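Long-range contacts in putative dehydrogenase (Amycolatopsis orientalis, PDB 5A9S), which probably reduces cyclic imines to amines with NADPH, as an imine reductase whose N-terminal domain binds the dinucleotide: residues L64-L69 / V92-G97; S133-S138 / A152-P157; E222-D227 / S281-I286. All coordinates share one frame; numbering follows the deposited sequence.

Contact 1 (L64-L69 / V92-G97); sequences LLVVCL and VNLNSG. With NAP (NADP nicotinamide-adenine-dinucleotide phosphate), chain D.
V67 is hydrogen-bonded through both its backbone N and its O to the neighbouring strand 90-93 and the residue that follows it: V67 N donates to V92 O (2.9 Å), and V67 O accepts from L94 N (2.8 Å). With V92 N bonded to L65 O at an almost straight 174°, this is the parallel ladder of a Rossmann sheet, pairing V66 with V92 and V67 with N93.

Branched and apolar residues suit these buried strands. L64 CG lies anti to the backbone N (chi1 -176°), which carries CD1 within 3.6 Å of V92 CG2. V66 meets L94 through CG1 and CD2, also at 3.6 Å.

The polar contacts gather where the strands end. N93 OD1 takes the N-H of N95, two residues on, from above the amide plane at 3.2 Å, closing an Asx turn; a water donates to the same oxygen and accepts from L69 N, while N93 ND2 reaches Y116 OH. A leucine in place of N93 would probably leave the turn and the water without their shared acceptor and Y116 without its amide partner. Just past the strand, N95, an NADP-binding residue, meets the cofactor, its OD1 accepting from O2D of the nicotinamide-side ribose of NADP (2.6 Å). C68 SG lies close to C5D of the same ribose.

Strand 64-67 is flanked by strand 8-11 and by strand 90-93. Helix 15-26 packs L20 on V66, C68 and L94, and strand 115-121 borders the far side of 90-93.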
# COMPACT_ATOMS: atom_id res chain seq x y z
N LEU A 64 -20.85 29.70 -11.14
CA LEU A 64 -19.85 28.67 -10.77
C LEU A 64 -18.79 28.48 -11.85
O LEU A 64 -19.13 28.14 -13.01
CB LEU A 64 -20.50 27.34 -10.50
CG LEU A 64 -19.55 26.22 -10.01
CD1 LEU A 64 -19.02 26.54 -8.63
CD2 LEU A 64 -20.25 24.88 -10.04
N LEU A 65 -17.52 28.65 -11.45
CA LEU A 65 -16.35 28.55 -12.33
C LEU A 65 -15.42 27.39 -11.86
O LEU A 65 -14.82 27.44 -10.78
CB LEU A 65 -15.56 29.85 -12.36
CG LEU A 65 -16.33 31.20 -12.41
CD1 LEU A 65 -15.39 32.37 -12.19
CD2 LEU A 65 -17.15 31.37 -13.70
N VAL A 66 -15.31 26.38 -12.68
CA VAL A 66 -14.52 25.22 -12.37
C VAL A 66 -13.23 25.42 -13.11
O VAL A 66 -13.25 25.54 -14.32
CB VAL A 66 -15.23 23.94 -12.80
CG1 VAL A 66 -14.31 22.75 -12.64
CG2 VAL A 66 -16.51 23.80 -12.00
N VAL A 67 -12.11 25.48 -12.38
CA VAL A 67 -10.78 25.75 -12.94
C VAL A 67 -9.89 24.52 -12.84
O VAL A 67 -9.71 23.97 -11.77
CB VAL A 67 -10.10 26.96 -12.27
CG1 VAL A 67 -8.78 27.27 -12.96
CG2 VAL A 67 -11.01 28.18 -12.35
N CYS A 68 -9.36 24.10 -13.99
CA CYS A 68 -8.50 22.95 -14.10
C CYS A 68 -7.35 23.26 -15.06
O CYS A 68 -7.32 22.82 -16.21
CB CYS A 68 -9.26 21.71 -14.55
SG CYS A 68 -8.25 20.25 -14.23
N LEU A 69 -6.43 24.08 -14.58
CA LEU A 69 -5.28 24.49 -15.37
C LEU A 69 -4.11 23.60 -15.09
O LEU A 69 -4.07 22.92 -14.07
CB LEU A 69 -4.98 25.93 -15.08
CG LEU A 69 -6.18 26.81 -15.45
CD1 LEU A 69 -5.95 28.23 -15.00
CD2 LEU A 69 -6.50 26.73 -16.94
N VAL A 92 -13.95 27.02 -8.13
CA VAL A 92 -13.59 25.72 -7.66
C VAL A 92 -12.32 25.39 -8.35
O VAL A 92 -12.34 25.12 -9.55
CB VAL A 92 -14.68 24.68 -7.99
CG1 VAL A 92 -14.27 23.28 -7.57
CG2 VAL A 92 -15.98 25.10 -7.29
N ASN A 93 -11.18 25.49 -7.64
CA ASN A 93 -9.87 25.31 -8.25
C ASN A 93 -9.37 23.90 -8.03
O ASN A 93 -9.07 23.49 -6.90
CB ASN A 93 -8.91 26.33 -7.67
CG ASN A 93 -7.52 26.27 -8.27
OD1 ASN A 93 -7.24 25.58 -9.24
ND2 ASN A 93 -6.62 27.01 -7.64
N LEU A 94 -9.23 23.18 -9.11
CA LEU A 94 -8.94 21.75 -9.07
C LEU A 94 -7.50 21.41 -9.45
O LEU A 94 -7.19 20.24 -9.68
CB LEU A 94 -9.93 21.02 -9.97
CG LEU A 94 -11.24 20.40 -9.45
CD1 LEU A 94 -11.59 20.53 -8.00
CD2 LEU A 94 -12.40 20.76 -10.30
N ASN A 95 -6.66 22.41 -9.50
CA ASN A 95 -5.30 22.17 -9.79
C ASN A 95 -4.21 22.96 -9.13
O ASN A 95 -3.27 23.36 -9.79
CB ASN A 95 -5.00 21.92 -11.28
CG ASN A 95 -3.71 21.11 -11.50
OD1 ASN A 95 -3.35 20.30 -10.70
ND2 ASN A 95 -3.02 21.36 -12.58
N SER A 96 -4.30 23.18 -7.83
CA SER A 96 -3.12 23.69 -7.09
C SER A 96 -2.11 22.55 -6.82
O SER A 96 -2.49 21.37 -6.61
CB SER A 96 -3.46 24.31 -5.74
OG SER A 96 -4.64 25.00 -5.76
N GLY A 97 -0.84 22.95 -6.82
CA GLY A 97 0.28 22.09 -6.59
C GLY A 97 0.54 21.92 -5.10
O GLY A 97 0.76 20.77 -4.71
PA NAP D . -2.35 19.48 -17.54
O1A NAP D . -1.16 19.46 -18.50
O2A NAP D . -2.02 19.36 -16.06
O5B NAP D . -3.10 20.87 -17.84
C5B NAP D . -3.40 21.24 -19.18
C4B NAP D . -4.37 22.39 -19.15
O4B NAP D . -3.80 23.50 -18.43
C3B NAP D . -4.63 22.88 -20.55
O3B NAP D . -5.98 23.30 -20.64
C2B NAP D . -3.70 24.05 -20.68
O2B NAP D . -4.04 25.00 -21.69
C1B NAP D . -3.78 24.64 -19.28
N9A NAP D . -2.66 25.58 -19.09
C8A NAP D . -1.35 25.30 -18.98
N7A NAP D . -0.61 26.42 -18.83
C5A NAP D . -1.47 27.44 -18.88
C6A NAP D . -1.37 28.91 -18.79
N6A NAP D . -0.16 29.47 -18.63
N1A NAP D . -2.52 29.62 -18.87
C2A NAP D . -3.73 29.05 -19.04
N3A NAP D . -3.88 27.72 -19.12
C4A NAP D . -2.82 26.89 -19.04
O3 NAP D . -3.54 18.46 -18.07
PN NAP D . -5.02 18.10 -17.47
O1N NAP D . -5.25 16.62 -17.61
O2N NAP D . -6.15 19.08 -17.84
O5D NAP D . -4.77 18.27 -15.89
C5D NAP D . -5.26 19.32 -15.07
C4D NAP D . -4.87 18.94 -13.64
O4D NAP D . -5.70 17.96 -13.00
C3D NAP D . -3.44 18.35 -13.56
O3D NAP D . -2.39 19.31 -13.47
C2D NAP D . -3.43 17.39 -12.40
O2D NAP D . -2.65 17.88 -11.32
C1D NAP D . -4.92 17.19 -12.04
N1N NAP D . -5.15 15.73 -12.05
C2N NAP D . -4.85 15.00 -13.17
C3N NAP D . -5.03 13.61 -13.22
C7N NAP D . -4.70 12.85 -14.48
O7N NAP D . -4.30 11.69 -14.34
N7N NAP D . -4.85 13.44 -15.68
C4N NAP D . -5.53 12.93 -12.09
C5N NAP D . -5.82 13.68 -10.95
C6N NAP D . -5.62 15.08 -10.94
P2B NAP D . -3.49 24.79 -23.19
O1X NAP D . -3.81 26.11 -23.86
O2X NAP D . -1.99 24.71 -23.01
O3X NAP D . -4.22 23.50 -23.64
O HOH W 1 -6.19 24.69 -11.73

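Contact 2 (S133-S138 / A152-P157)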
# COMPACT_ATOMS: atom_id res chain seq x y z
N SER A 133 -15.56 7.64 -8.60
CA SER A 133 -14.92 8.95 -8.63
C SER A 133 -15.04 9.66 -7.28
O SER A 133 -16.12 9.70 -6.66
CB SER A 133 -15.46 9.82 -9.75
OG SER A 133 -14.80 11.05 -9.76
N VAL A 134 -13.91 10.18 -6.79
CA VAL A 134 -13.86 10.90 -5.53
C VAL A 134 -13.02 12.16 -5.73
O VAL A 134 -11.96 12.10 -6.35
CB VAL A 134 -13.26 10.05 -4.38
CG1 VAL A 134 -13.10 10.88 -3.12
CG2 VAL A 134 -14.14 8.83 -4.07
N PHE A 135 -13.53 13.27 -5.20
CA PHE A 135 -12.88 14.56 -5.21
C PHE A 135 -12.85 15.02 -3.74
O PHE A 135 -13.87 14.98 -3.06
CB PHE A 135 -13.69 15.60 -6.00
CG PHE A 135 -13.56 15.53 -7.48
CD1 PHE A 135 -13.66 14.34 -8.19
CD2 PHE A 135 -13.48 16.73 -8.21
CE1 PHE A 135 -13.61 14.31 -9.58
CE2 PHE A 135 -13.47 16.70 -9.60
CZ PHE A 135 -13.51 15.48 -10.28
N LEU A 136 -11.71 15.49 -3.31
CA LEU A 136 -11.53 16.10 -1.99
C LEU A 136 -11.63 17.63 -2.10
O LEU A 136 -11.04 18.19 -3.01
CB LEU A 136 -10.15 15.76 -1.45
CG LEU A 136 -9.79 14.27 -1.34
CD1 LEU A 136 -8.51 14.12 -0.62
CD2 LEU A 136 -10.87 13.45 -0.68
N TYR A 137 -12.38 18.26 -1.20
CA TYR A 137 -12.58 19.68 -1.20
C TYR A 137 -12.20 20.28 0.14
O TYR A 137 -12.39 19.67 1.21
CB TYR A 137 -14.06 20.05 -1.48
CG TYR A 137 -14.50 19.69 -2.86
CD1 TYR A 137 -14.17 20.51 -3.94
CD2 TYR A 137 -15.15 18.48 -3.12
CE1 TYR A 137 -14.51 20.16 -5.22
CE2 TYR A 137 -15.56 18.14 -4.40
CZ TYR A 137 -15.24 18.99 -5.46
OH TYR A 137 -15.56 18.68 -6.73
N SER A 138 -11.72 21.52 0.07
CA SER A 138 -11.53 22.36 1.20
C SER A 138 -11.84 23.82 0.85
O SER A 138 -11.59 24.27 -0.28
CB SER A 138 -10.11 22.20 1.79
OG SER A 138 -9.04 22.49 0.92
N ALA A 152 -21.19 16.83 -6.90
CA ALA A 152 -21.44 15.37 -6.83
C ALA A 152 -21.53 14.72 -8.19
O ALA A 152 -21.19 13.56 -8.33
CB ALA A 152 -22.68 15.06 -6.01
N GLY A 153 -21.90 15.48 -9.23
CA GLY A 153 -21.86 14.93 -10.56
C GLY A 153 -20.46 14.53 -11.05
O GLY A 153 -20.33 13.71 -11.97
N LEU A 154 -19.44 15.15 -10.47
CA LEU A 154 -18.06 14.84 -10.83
C LEU A 154 -17.45 13.65 -10.11
O LEU A 154 -16.62 12.93 -10.67
CB LEU A 154 -17.19 16.04 -10.58
CG LEU A 154 -17.15 17.22 -11.51
CD1 LEU A 154 -18.02 17.14 -12.76
CD2 LEU A 154 -17.29 18.52 -10.74
N GLY A 155 -17.87 13.44 -8.88
CA GLY A 155 -17.27 12.46 -8.01
C GLY A 155 -17.85 12.72 -6.66
O GLY A 155 -18.35 13.82 -6.40
N ASP A 156 -17.83 11.70 -5.84
CA ASP A 156 -18.27 11.83 -4.48
C ASP A 156 -17.44 12.94 -3.82
O ASP A 156 -16.21 12.86 -3.79
CB ASP A 156 -18.07 10.49 -3.76
CG ASP A 156 -18.51 10.54 -2.31
OD1 ASP A 156 -19.47 11.28 -2.00
OD2 ASP A 156 -17.87 9.85 -1.49
N PRO A 157 -18.11 14.01 -3.34
CA PRO A 157 -17.38 15.15 -2.82
C PRO A 157 -17.16 15.03 -1.32
O PRO A 157 -18.13 14.96 -0.57
CB PRO A 157 -18.31 16.34 -3.14
CG PRO A 157 -19.68 15.77 -3.23
CD PRO A 157 -19.57 14.27 -3.36
O HOH W 2 -16.85 16.46 -6.91
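L154 lays its CB over one face of the F135 ring, in a CH-pi contact 4.0 Å from the centroid and 24° off the ring normal. The methylene sits off-centre, toward the rim where CZ and CE2 lie, and the two side chains run at a slant to each other. F135 CG is anti to the carbonyl carbon (chi1 -79°), which turns the ring toward the loop that precedes strand 156-159. G155 follows at the same ring, its CA 4.1 Å from F135 CD1. A side chain on G155 would run into S133 OG and F135 CD1, so the residue without one suits this place; its backbone also changes direction here, leaving helical angles with a positive phi.

Y137 points its ring at P157, whose CB comes within 3.5 Å of CE2, while P157 CA lies at the ring's edge. The proline offers a compact apolar surface to the aromatic ring and has no N-H to donate. A water within 2.6 Å of Y137 OH also donates to G155 O.

S133 turns its hydroxyl to L154 O, donating in the carbonyl plane onto a lone pair at 2.8 Å. The parallel pairing sets V134 beside D156 and F135 beside P157: D156 N donates to S133 O, and F135 N to D156 O, the latter nearly straight at 174°. These strands close the beta-alpha-beta unit made with helix 141-152, and helix 15-26 packs against F135 and L154.

In the loop leading into strand 156-159, the buried S133 hydroxyl thus spends its proton on L154 O, while amides satisfy S133 O and D156 O. F135 and Y137 give apolar ring surface to L154 and P157, and the one polar ring substituent, Y137 OH, is met by water.

Contact 3 (E222-D227 / S281-I286). With CA (calcium ion), chain C.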
# COMPACT_ATOMS: atom_id res chain seq x y z
N GLU A 222 -0.27 -0.32 14.01
CA GLU A 222 0.82 0.56 14.45
C GLU A 222 0.33 1.97 14.85
O GLU A 222 0.99 2.65 15.60
CB GLU A 222 1.90 0.65 13.37
CG GLU A 222 2.79 -0.61 13.23
CD GLU A 222 3.73 -0.84 14.40
OE1 GLU A 222 4.24 0.15 15.06
OE2 GLU A 222 3.96 -2.05 14.68
N ALA A 223 -0.77 2.45 14.26
CA ALA A 223 -1.20 3.85 14.45
C ALA A 223 -1.58 4.01 15.92
O ALA A 223 -2.46 3.31 16.39
CB ALA A 223 -2.38 4.19 13.56
N PRO A 224 -0.88 4.89 16.66
CA PRO A 224 -1.13 4.95 18.09
C PRO A 224 -2.58 5.30 18.45
O PRO A 224 -3.03 4.95 19.52
CB PRO A 224 -0.10 5.96 18.59
CG PRO A 224 0.31 6.76 17.41
CD PRO A 224 0.19 5.83 16.23
N THR A 225 -3.34 5.96 17.59
CA THR A 225 -4.70 6.36 17.96
C THR A 225 -5.78 5.55 17.33
O THR A 225 -6.89 5.99 17.31
CB THR A 225 -4.95 7.85 17.65
OG1 THR A 225 -4.71 8.08 16.26
CG2 THR A 225 -4.03 8.71 18.50
N ILE A 226 -5.46 4.37 16.78
CA ILE A 226 -6.51 3.44 16.34
C ILE A 226 -6.42 2.13 17.09
O ILE A 226 -5.34 1.57 17.25
CB ILE A 226 -6.40 3.18 14.85
CG1 ILE A 226 -6.72 4.49 14.13
CG2 ILE A 226 -7.34 2.06 14.44
CD1 ILE A 226 -6.58 4.40 12.64
N ASP A 227 -7.55 1.67 17.60
CA ASP A 227 -7.65 0.35 18.19
C ASP A 227 -9.00 -0.25 17.82
O ASP A 227 -9.11 -0.93 16.80
CB ASP A 227 -7.54 0.45 19.67
CG ASP A 227 -7.90 -0.83 20.33
OD1 ASP A 227 -9.11 -1.11 20.40
OD2 ASP A 227 -6.98 -1.58 20.72
N SER A 281 8.38 1.00 18.82
CA SER A 281 7.46 0.53 17.81
C SER A 281 7.92 0.98 16.39
O SER A 281 8.68 1.95 16.26
CB SER A 281 6.10 1.13 18.10
OG SER A 281 5.16 0.48 17.28
N TYR A 282 7.48 0.27 15.35
CA TYR A 282 7.77 0.62 13.93
C TYR A 282 7.33 2.07 13.67
O TYR A 282 8.04 2.81 13.03
CB TYR A 282 7.05 -0.32 12.92
CG TYR A 282 7.67 -0.19 11.51
CD1 TYR A 282 7.32 0.84 10.65
CD2 TYR A 282 8.60 -1.10 11.05
CE1 TYR A 282 7.93 1.01 9.42
CE2 TYR A 282 9.21 -0.96 9.82
CZ TYR A 282 8.85 0.09 9.00
OH TYR A 282 9.42 0.20 7.78
N TYR A 283 6.21 2.47 14.23
CA TYR A 283 5.59 3.77 13.92
C TYR A 283 6.51 4.89 14.25
O TYR A 283 6.50 5.92 13.57
CB TYR A 283 4.27 3.97 14.68
CG TYR A 283 3.37 5.03 14.07
CD1 TYR A 283 3.48 6.37 14.46
CD2 TYR A 283 2.38 4.68 13.16
CE1 TYR A 283 2.66 7.34 13.93
CE2 TYR A 283 1.54 5.64 12.63
CZ TYR A 283 1.69 6.97 13.03
OH TYR A 283 0.91 7.89 12.47
N SER A 284 7.39 4.67 15.24
CA SER A 284 8.35 5.69 15.64
C SER A 284 9.38 6.09 14.58
O SER A 284 9.97 7.18 14.65
CB SER A 284 9.01 5.32 16.97
OG SER A 284 9.89 4.23 16.83
N VAL A 285 9.57 5.28 13.54
CA VAL A 285 10.28 5.73 12.34
C VAL A 285 9.81 7.16 11.91
O VAL A 285 10.63 8.00 11.46
CB VAL A 285 10.07 4.74 11.18
CG1 VAL A 285 10.49 5.34 9.84
CG2 VAL A 285 10.83 3.46 11.41
N ILE A 286 8.52 7.44 12.05
CA ILE A 286 7.96 8.76 11.72
C ILE A 286 8.67 9.96 12.35
O ILE A 286 8.79 11.03 11.71
CB ILE A 286 6.45 8.82 12.02
CG1 ILE A 286 5.79 9.92 11.18
CG2 ILE A 286 6.15 9.06 13.54
CD1 ILE A 286 4.28 10.00 11.36
CA CA C . -3.18 1.11 16.48
O HOH W 3 6.16 -2.10 16.02
O HOH W 4 -2.28 0.84 18.87
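E222 OE1 receives S281 OG and the backbone N of Y283 together. S281 OG donates to it, though the modelled 2.4 Å is too short to be trusted in detail; the Y283 amide comes from above the carboxylate plane, at 3.2 Å. The glutamate chain is bent at chi2 (-70°), which swings its carboxylate toward the start of the 3-10 segment 283-286. A carboxylate suits this place because it can accept from several donors: E222 OE2 accepts a hydrogen bond from a water at 2.6 Å, which itself accepts from Y282 N, and another from A235 N.

Beside this polar cluster P224 CD sits over the centre of the Y283 ring, 3.6 Å from the centroid and 6° off the normal, a CH-pi contact made with the two side chains at about a right angle. A223 CA approaches the same ring near CE2.

Helix 199-222 ends at this point, and A223 to I226 form a type I beta turn, closed by I226 N to A223 O. The turn aims two carbonyls at a calcium ion: A223 O and I226 O each bind it at 2.3 Å, with a water and the carbonyls of K220 and A221 beside them.

Behind the serine, S281 O accepts from both S284 N and S284 OG, two bonds that tie S281 to the first turn of the 3-10 segment. Y282 turns its ring away to L269 of helix 260-277 and N241 of helix 238-255, and its OH bonds to a polar side chain of another protein chain.

How the contacts relate
Contacts 1 and 2 belong to one sheet in the N-terminal, NADP-binding domain, and they touch: V92 CG1 packs 3.9 Å from Y137 CE1, and L94 CD2 lies 4.3 Å from F135 CE2. The centres of the two contacts are about 13 Å apart. Contact 1 reaches the cofactor directly, whereas the F135 side chain of contact 2 stays about 8 Å from it. Contact 3 is set in the C-terminal domain, where it binds calcium instead. Its nearest atoms are about 20 Å from contact 1 and about 17 Å from contact 2. Along the chain the three follow one another in series, each closing before the next opens.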